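Local coordinates for protein transaminase (Bacillus megaterium, PDB 5G0A) that probably transfers amino groups between amines or amino acids and keto compounds with pyridoxal-5'-phosphate as cofactor, acting as an S-selective omega-transaminase, at residues N63-A74 with A343-F353; A124-Y135 with A309-M320. One frame throughout, in Å; residues are numbered along the deposited sequence.

In the fold
The four segments come in the order 63-74, 124-135, 309-320, 343-353, so both halves of contact 2 fall between those of contact 1, all within the class-III aminotransferase region of the chain. Contact 2 sets helix 121-136 against strand 308-313, a member of the seven-stranded mixed sheet characteristic of PLP-dependent transferases of fold type I, and against helix 314-321, which follows that strand. Contact 1 lies apart from this sheet and joins the loop before helix 69-78, and the helix itself, to the C-terminal half of helix 335-350. Their centres are about 28 Å apart and their nearest atoms about 9 Å, without touching. Residues of both reach the second subunit: Gln66 and Asn72 in contact 1, Glu126 and Ile131 in contact 2.

Contact 1 of 2, residues N63-A74 with A343-F353; sequences NLGQKNQKVNAA and ANLEVMMEENF. Unlike the reference sequence in segment 63-74: Gln69 (reference Pro).
The Phe353 ring takes Leu64 over one face: CD1 sits 3.9 Å from the ring centroid and 14° off the normal, a CH-pi contact. At the ring's edge lie Asn63 O, near its plane, and CB of Glu351 from its own segment, while Leu64 O approaches Phe353 CE2 at 3.3 Å. With CG anti to the backbone N, Leu64 also brings its methyls to Val347 CG1 and the Asn344 amide; Asn344 OD1 is bound by Ser302. Helices 69-74 and 343-350 run roughly antiparallel at 150°, close enough for Ala74 CB to press on Ala343 CB at 3.4 Å, tighter than usual for two carbons. On the solvent-facing side the extended Lys70 chain carries NZ into salt bridges with two carboxylates, 2.8 Å from Glu350 OE2, on its anti side and 32° out of plane, and 2.6 Å from Glu351 OE2. A water donates to that same Glu351 oxygen and accepts from Asn68 ND2, while Asn68 OD1 caps helix 69-78 by accepting from Val71 N. One ammonium serves two acids and probably offsets their mutual repulsion; the bridges join the first turn of helix 69-78 to the C-terminal end of helix 335-350.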
# COMPACT_ATOMS: atom_id res chain seq x y z
N ASN B 63 22.14 30.63 4.33
CA ASN B 63 22.99 30.71 5.54
C ASN B 63 24.16 31.70 5.42
O ASN B 63 24.41 32.50 6.33
CB ASN B 63 23.52 29.31 5.89
CG ASN B 63 22.38 28.34 6.21
OD1 ASN B 63 21.28 28.44 5.65
ND2 ASN B 63 22.65 27.39 7.11
N LEU B 64 24.83 31.67 4.28
CA LEU B 64 26.01 32.52 4.06
C LEU B 64 25.68 34.00 3.85
O LEU B 64 26.59 34.84 3.85
CB LEU B 64 26.79 32.00 2.85
CG LEU B 64 28.30 32.26 2.85
CD1 LEU B 64 29.00 31.28 3.81
CD2 LEU B 64 28.81 32.07 1.44
N GLY B 65 24.40 34.32 3.69
CA GLY B 65 23.97 35.63 3.20
C GLY B 65 23.64 35.62 1.71
O GLY B 65 24.17 34.82 0.93
N GLN B 66 22.77 36.54 1.31
CA GLN B 66 22.35 36.65 -0.07
C GLN B 66 23.46 37.19 -0.93
O GLN B 66 24.08 38.21 -0.58
CB GLN B 66 21.18 37.63 -0.18
CG GLN B 66 19.87 37.11 0.42
CD GLN B 66 19.08 36.25 -0.55
OE1 GLN B 66 19.50 36.02 -1.70
NE2 GLN B 66 17.92 35.77 -0.10
N LYS B 67 23.69 36.55 -2.07
CA LYS B 67 24.59 37.10 -3.12
C LYS B 67 25.98 37.39 -2.56
O LYS B 67 26.54 38.51 -2.69
CB LYS B 67 23.95 38.33 -3.80
CG LYS B 67 24.55 38.69 -5.16
CD LYS B 67 23.89 39.93 -5.76
CE LYS B 67 24.37 41.22 -5.12
NZ LYS B 67 23.31 42.27 -5.21
N ASN B 68 26.54 36.38 -1.92
CA ASN B 68 27.91 36.46 -1.45
C ASN B 68 28.84 36.53 -2.66
O ASN B 68 28.81 35.68 -3.55
CB ASN B 68 28.24 35.25 -0.59
CG ASN B 68 29.70 35.21 -0.18
OD1 ASN B 68 30.54 34.74 -0.94
ND2 ASN B 68 30.00 35.67 1.02
N GLN B 69 29.68 37.57 -2.67
CA GLN B 69 30.56 37.81 -3.81
C GLN B 69 31.56 36.71 -4.07
O GLN B 69 31.84 36.39 -5.23
CB GLN B 69 31.26 39.17 -3.65
CG GLN B 69 30.23 40.29 -3.63
CD GLN B 69 29.32 40.26 -4.85
OE1 GLN B 69 28.11 40.06 -4.73
NE2 GLN B 69 29.91 40.42 -6.04
N LYS B 70 32.10 36.11 -3.00
CA LYS B 70 33.08 35.05 -3.18
C LYS B 70 32.45 33.79 -3.80
O LYS B 70 33.06 33.13 -4.66
CB LYS B 70 33.78 34.72 -1.86
CG LYS B 70 34.64 35.84 -1.29
CD LYS B 70 35.29 35.40 0.01
CE LYS B 70 36.35 36.38 0.49
NZ LYS B 70 36.51 36.24 1.97
N VAL B 71 31.25 33.44 -3.33
CA VAL B 71 30.54 32.29 -3.90
C VAL B 71 30.18 32.55 -5.35
O VAL B 71 30.44 31.72 -6.21
CB VAL B 71 29.28 31.92 -3.09
CG1 VAL B 71 28.45 30.86 -3.83
CG2 VAL B 71 29.71 31.38 -1.74
N ASN B 72 29.63 33.72 -5.62
CA ASN B 72 29.24 34.01 -6.99
C ASN B 72 30.43 34.07 -7.95
O ASN B 72 30.34 33.59 -9.09
CB ASN B 72 28.34 35.25 -7.03
CG ASN B 72 26.93 34.95 -6.55
OD1 ASN B 72 26.68 33.90 -5.93
ND2 ASN B 72 25.99 35.84 -6.85
N ALA B 73 31.56 34.63 -7.49
CA ALA B 73 32.80 34.58 -8.29
C ALA B 73 33.23 33.14 -8.56
O ALA B 73 33.66 32.81 -9.68
CB ALA B 73 33.92 35.37 -7.62
N ALA B 74 33.10 32.28 -7.55
CA ALA B 74 33.46 30.88 -7.70
C ALA B 74 32.56 30.19 -8.75
O ALA B 74 33.03 29.39 -9.53
CB ALA B 74 33.39 30.15 -6.37
N ALA B 343 32.54 26.49 -2.62
CA ALA B 343 32.80 27.88 -2.25
C ALA B 343 32.01 28.29 -1.01
O ALA B 343 32.53 28.97 -0.13
CB ALA B 343 32.52 28.82 -3.41
N ASN B 344 30.75 27.87 -0.92
CA ASN B 344 29.94 28.18 0.25
C ASN B 344 30.60 27.66 1.54
O ASN B 344 30.75 28.38 2.53
CB ASN B 344 28.55 27.56 0.08
CG ASN B 344 27.69 27.71 1.29
OD1 ASN B 344 27.33 28.81 1.68
ND2 ASN B 344 27.29 26.58 1.87
N LEU B 345 31.03 26.39 1.50
CA LEU B 345 31.64 25.75 2.66
C LEU B 345 33.01 26.38 2.98
O LEU B 345 33.38 26.52 4.16
CB LEU B 345 31.78 24.24 2.44
CG LEU B 345 30.42 23.52 2.30
CD1 LEU B 345 30.59 22.01 2.14
CD2 LEU B 345 29.52 23.86 3.48
N GLU B 346 33.74 26.75 1.94
CA GLU B 346 35.08 27.35 2.13
C GLU B 346 34.96 28.70 2.81
O GLU B 346 35.72 29.00 3.72
CB GLU B 346 35.84 27.45 0.81
CG GLU B 346 36.43 26.10 0.41
CD GLU B 346 36.82 26.04 -1.05
OE1 GLU B 346 36.52 27.00 -1.79
OE2 GLU B 346 37.42 25.03 -1.44
N VAL B 347 33.98 29.50 2.36
CA VAL B 347 33.71 30.81 2.98
C VAL B 347 33.24 30.67 4.43
O VAL B 347 33.71 31.37 5.33
CB VAL B 347 32.70 31.65 2.15
CG1 VAL B 347 32.37 32.96 2.87
CG2 VAL B 347 33.25 31.95 0.76
N MET B 348 32.28 29.76 4.64
CA MET B 348 31.79 29.44 5.97
C MET B 348 32.94 29.07 6.92
O MET B 348 32.98 29.55 8.04
CB MET B 348 30.78 28.30 5.85
CG MET B 348 29.54 28.51 6.68
SD MET B 348 28.36 27.19 6.40
CE MET B 348 27.12 28.04 5.41
N MET B 349 33.89 28.25 6.47
CA MET B 349 35.02 27.85 7.30
C MET B 349 36.02 29.00 7.53
O MET B 349 36.43 29.26 8.67
CB MET B 349 35.75 26.65 6.68
CG MET B 349 34.98 25.33 6.76
SD MET B 349 35.93 23.93 6.12
CE MET B 349 36.10 24.42 4.40
N GLU B 350 36.39 29.67 6.44
CA GLU B 350 37.44 30.69 6.49
C GLU B 350 37.03 31.92 7.31
O GLU B 350 37.89 32.55 7.96
CB GLU B 350 37.86 31.10 5.07
CG GLU B 350 37.20 32.37 4.56
CD GLU B 350 37.25 32.54 3.05
OE1 GLU B 350 37.91 31.73 2.37
OE2 GLU B 350 36.61 33.49 2.55
N GLU B 351 35.74 32.26 7.28
CA GLU B 351 35.24 33.45 7.96
C GLU B 351 34.55 33.12 9.27
O GLU B 351 33.99 34.01 9.92
CB GLU B 351 34.33 34.28 7.05
CG GLU B 351 35.04 34.74 5.77
CD GLU B 351 34.25 35.73 4.94
OE1 GLU B 351 33.21 36.25 5.41
OE2 GLU B 351 34.67 36.00 3.79
N ASN B 352 34.60 31.84 9.64
CA ASN B 352 34.09 31.39 10.94
C ASN B 352 32.60 31.74 11.13
O ASN B 352 32.18 32.25 12.16
CB ASN B 352 34.99 31.97 12.07
CG ASN B 352 36.48 31.77 11.80
OD1 ASN B 352 36.97 30.64 11.68
ND2 ASN B 352 37.21 32.86 11.69
N PHE B 353 31.78 31.45 10.11
CA PHE B 353 30.35 31.73 10.21
C PHE B 353 29.66 30.94 11.33
O PHE B 353 28.67 31.40 11.90
CB PHE B 353 29.64 31.38 8.90
CG PHE B 353 29.68 32.47 7.86
CD1 PHE B 353 30.89 32.98 7.40
CD2 PHE B 353 28.50 32.98 7.33
CE1 PHE B 353 30.92 33.98 6.44
CE2 PHE B 353 28.52 33.99 6.38
CZ PHE B 353 29.74 34.49 5.93
O HOH W 1 32.51 36.50 2.25

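Contact 2 of 2, residues A124-Y135 with A309-M320; sequences AVETALNIARLY and AVLVSKEIAAFM. Unlike the reference sequence in segment 309-320: Ala318 (reference Glu).
Tyr135, which has the most surface buried by this contact, lays its ring against Ile316 and beside Phe319. Ile316 CG1 stands over the middle of one face, 3.9 Å from the centroid of the Tyr135 ring, a CH-pi contact. In the plane of the same ring, at its edge, Phe319 CB comes to 3.5 Å from Tyr135 CD1. The two aromatics form an offset edge-to-face pair, with the edge of Tyr135 turned to the face of Phe319, planes at 86° and centroids 5.3 Å apart. Because Tyr135 CG is anti to the backbone N, the ring leans out over the first turns of helix 314-321, and its OH comes near the Glu315 carboxylate without making a hydrogen bond to it.

Ile131 holds the middle of the interface. Its CG2 meets Ile316 CG2 at a tight 3.4 Å, while CD1 packs on Val312 CG1 at 3.9 Å, which CG2 also nears, and points, tip to tip, toward Val310. Val310 in turn spreads its methyls over helix 121-136: CG1 lies 3.6 Å from Thr127 CG2, and CG2 rests on Ala128 CB.

Segment 124-135 runs at 30° to strand residues 309-313 and at a steep 77° to helix residues 314-320, with Ser313 OG capping that helix by accepting from Ile316 N. Trp325 of strand 324-325 packs on Thr127, Ile131, Leu134 and Met320, strand 293-296 adds Ile293 against Val310 and Ile316, and Met22 of the second subunit touches Ile131.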
# COMPACT_ATOMS: atom_id res chain seq x y z
N ALA B 124 17.47 14.37 -1.22
CA ALA B 124 18.40 13.81 -0.21
C ALA B 124 17.67 12.85 0.73
O ALA B 124 18.21 11.78 1.09
CB ALA B 124 19.07 14.91 0.60
N VAL B 125 16.49 13.25 1.19
CA VAL B 125 15.66 12.38 2.07
C VAL B 125 15.23 11.10 1.32
O VAL B 125 15.30 10.01 1.86
CB VAL B 125 14.46 13.16 2.64
CG1 VAL B 125 13.47 12.24 3.37
CG2 VAL B 125 14.96 14.25 3.62
N GLU B 126 14.81 11.24 0.06
CA GLU B 126 14.49 10.04 -0.76
C GLU B 126 15.65 9.07 -0.76
O GLU B 126 15.48 7.83 -0.60
CB GLU B 126 14.11 10.40 -2.21
CG GLU B 126 12.90 11.32 -2.36
CD GLU B 126 11.56 10.58 -2.31
OE1 GLU B 126 11.54 9.33 -2.35
OE2 GLU B 126 10.53 11.26 -2.25
N THR B 127 16.85 9.61 -0.95
CA THR B 127 18.03 8.77 -1.09
C THR B 127 18.33 8.06 0.24
O THR B 127 18.65 6.88 0.26
CB THR B 127 19.24 9.61 -1.56
OG1 THR B 127 18.86 10.28 -2.78
CG2 THR B 127 20.41 8.69 -1.87
N ALA B 128 18.24 8.80 1.34
CA ALA B 128 18.47 8.27 2.67
C ALA B 128 17.50 7.14 2.98
O ALA B 128 17.89 6.14 3.56
CB ALA B 128 18.31 9.35 3.71
N LEU B 129 16.22 7.33 2.64
CA LEU B 129 15.23 6.27 2.90
C LEU B 129 15.59 5.02 2.10
O LEU B 129 15.57 3.91 2.65
CB LEU B 129 13.83 6.75 2.52
CG LEU B 129 13.31 7.90 3.40
CD1 LEU B 129 12.01 8.43 2.79
CD2 LEU B 129 13.13 7.54 4.88
N ASN B 130 15.93 5.19 0.82
CA ASN B 130 16.33 4.08 -0.02
C ASN B 130 17.53 3.32 0.57
O ASN B 130 17.54 2.07 0.62
CB ASN B 130 16.67 4.57 -1.44
CG ASN B 130 15.45 5.08 -2.19
OD1 ASN B 130 14.31 4.88 -1.75
ND2 ASN B 130 15.67 5.73 -3.34
N ILE B 131 18.54 4.07 1.01
CA ILE B 131 19.76 3.45 1.53
C ILE B 131 19.49 2.73 2.85
O ILE B 131 19.96 1.59 3.03
CB ILE B 131 20.90 4.49 1.72
CG1 ILE B 131 21.39 4.99 0.36
CG2 ILE B 131 22.07 3.89 2.51
CD1 ILE B 131 22.16 6.30 0.45
N ALA B 132 18.74 3.37 3.76
CA ALA B 132 18.44 2.75 5.06
C ALA B 132 17.72 1.42 4.84
O ALA B 132 18.04 0.41 5.46
CB ALA B 132 17.60 3.67 5.96
N ARG B 133 16.74 1.43 3.93
CA ARG B 133 15.98 0.20 3.64
C ARG B 133 16.82 -0.87 2.98
O ARG B 133 16.70 -2.05 3.34
CB ARG B 133 14.72 0.54 2.80
CG ARG B 133 13.73 1.35 3.63
CD ARG B 133 12.64 1.97 2.76
NE ARG B 133 11.45 2.25 3.56
CZ ARG B 133 10.65 3.30 3.41
NH1 ARG B 133 10.90 4.22 2.47
NH2 ARG B 133 9.58 3.42 4.20
N LEU B 134 17.68 -0.48 2.04
CA LEU B 134 18.55 -1.45 1.39
C LEU B 134 19.58 -2.03 2.38
O LEU B 134 19.80 -3.25 2.39
CB LEU B 134 19.29 -0.87 0.19
CG LEU B 134 18.45 -0.65 -1.09
CD1 LEU B 134 19.15 0.33 -2.01
CD2 LEU B 134 18.06 -1.94 -1.83
N TYR B 135 20.18 -1.16 3.19
CA TYR B 135 21.23 -1.65 4.12
C TYR B 135 20.65 -2.66 5.12
O TYR B 135 21.23 -3.73 5.40
CB TYR B 135 21.86 -0.46 4.86
CG TYR B 135 22.86 -0.90 5.91
CD1 TYR B 135 24.15 -1.29 5.54
CD2 TYR B 135 22.48 -0.97 7.25
CE1 TYR B 135 25.05 -1.72 6.51
CE2 TYR B 135 23.38 -1.39 8.22
CZ TYR B 135 24.64 -1.76 7.84
OH TYR B 135 25.50 -2.19 8.83
N ALA B 309 22.30 16.57 -0.32
CA ALA B 309 23.24 15.47 -0.17
C ALA B 309 22.79 14.54 0.93
O ALA B 309 22.14 14.97 1.88
CB ALA B 309 24.63 16.00 0.20
N VAL B 310 23.27 13.31 0.82
CA VAL B 310 23.14 12.38 1.94
C VAL B 310 24.53 11.91 2.34
O VAL B 310 25.38 11.66 1.47
CB VAL B 310 22.16 11.21 1.58
CG1 VAL B 310 22.67 10.43 0.37
CG2 VAL B 310 22.00 10.27 2.78
N LEU B 311 24.78 11.81 3.64
CA LEU B 311 26.05 11.31 4.16
C LEU B 311 25.72 10.08 5.01
O LEU B 311 24.88 10.16 5.90
CB LEU B 311 26.73 12.36 5.03
CG LEU B 311 27.96 11.90 5.85
CD1 LEU B 311 29.08 11.45 4.93
CD2 LEU B 311 28.38 13.04 6.78
N VAL B 312 26.35 8.97 4.67
CA VAL B 312 26.09 7.70 5.36
C VAL B 312 27.35 7.28 6.11
O VAL B 312 28.47 7.67 5.73
CB VAL B 312 25.68 6.56 4.39
CG1 VAL B 312 24.48 6.96 3.53
CG2 VAL B 312 26.85 6.10 3.50
N SER B 313 27.15 6.48 7.15
CA SER B 313 28.26 5.96 8.00
C SER B 313 29.25 5.09 7.23
O SER B 313 28.95 4.58 6.15
CB SER B 313 27.68 5.17 9.18
OG SER B 313 27.07 3.98 8.71
N LYS B 314 30.43 4.88 7.81
CA LYS B 314 31.41 4.00 7.22
C LYS B 314 30.84 2.59 7.00
O LYS B 314 31.12 1.97 5.98
CB LYS B 314 32.64 3.92 8.13
CG LYS B 314 33.39 5.24 8.20
CD LYS B 314 34.70 5.10 8.97
CE LYS B 314 35.58 6.31 8.74
NZ LYS B 314 35.12 7.51 9.46
N GLU B 315 30.05 2.10 7.95
CA GLU B 315 29.52 0.74 7.81
C GLU B 315 28.49 0.66 6.67
O GLU B 315 28.49 -0.29 5.92
CB GLU B 315 29.01 0.14 9.13
CG GLU B 315 27.68 0.65 9.62
CD GLU B 315 27.10 -0.15 10.79
OE1 GLU B 315 27.68 -1.19 11.24
OE2 GLU B 315 26.04 0.28 11.26
N ILE B 316 27.65 1.68 6.56
CA ILE B 316 26.68 1.73 5.45
C ILE B 316 27.38 1.85 4.09
O ILE B 316 27.08 1.12 3.14
CB ILE B 316 25.60 2.82 5.68
CG1 ILE B 316 24.75 2.45 6.91
CG2 ILE B 316 24.74 2.99 4.42
CD1 ILE B 316 23.81 3.57 7.37
N ALA B 317 28.35 2.76 4.01
CA ALA B 317 29.17 2.90 2.80
C ALA B 317 29.86 1.61 2.38
O ALA B 317 29.90 1.27 1.21
CB ALA B 317 30.19 4.02 2.97
N ALA B 318 30.41 0.87 3.35
CA ALA B 318 31.12 -0.37 3.03
C ALA B 318 30.16 -1.40 2.41
O ALA B 318 30.52 -2.11 1.48
CB ALA B 318 31.80 -0.93 4.28
N PHE B 319 28.92 -1.42 2.91
CA PHE B 319 27.89 -2.31 2.39
C PHE B 319 27.52 -1.90 0.97
O PHE B 319 27.56 -2.71 0.04
CB PHE B 319 26.66 -2.28 3.29
CG PHE B 319 25.45 -2.94 2.68
CD1 PHE B 319 25.27 -4.32 2.74
CD2 PHE B 319 24.48 -2.17 2.03
CE1 PHE B 319 24.14 -4.92 2.19
CE2 PHE B 319 23.35 -2.77 1.47
CZ PHE B 319 23.18 -4.15 1.55
N MET B 320 27.19 -0.62 0.79
CA MET B 320 26.81 -0.14 -0.55
C MET B 320 27.91 -0.38 -1.58
O MET B 320 27.65 -0.78 -2.72
CB MET B 320 26.40 1.35 -0.51
CG MET B 320 25.14 1.58 0.33
SD MET B 320 23.61 0.87 -0.34
CE MET B 320 23.33 1.78 -1.87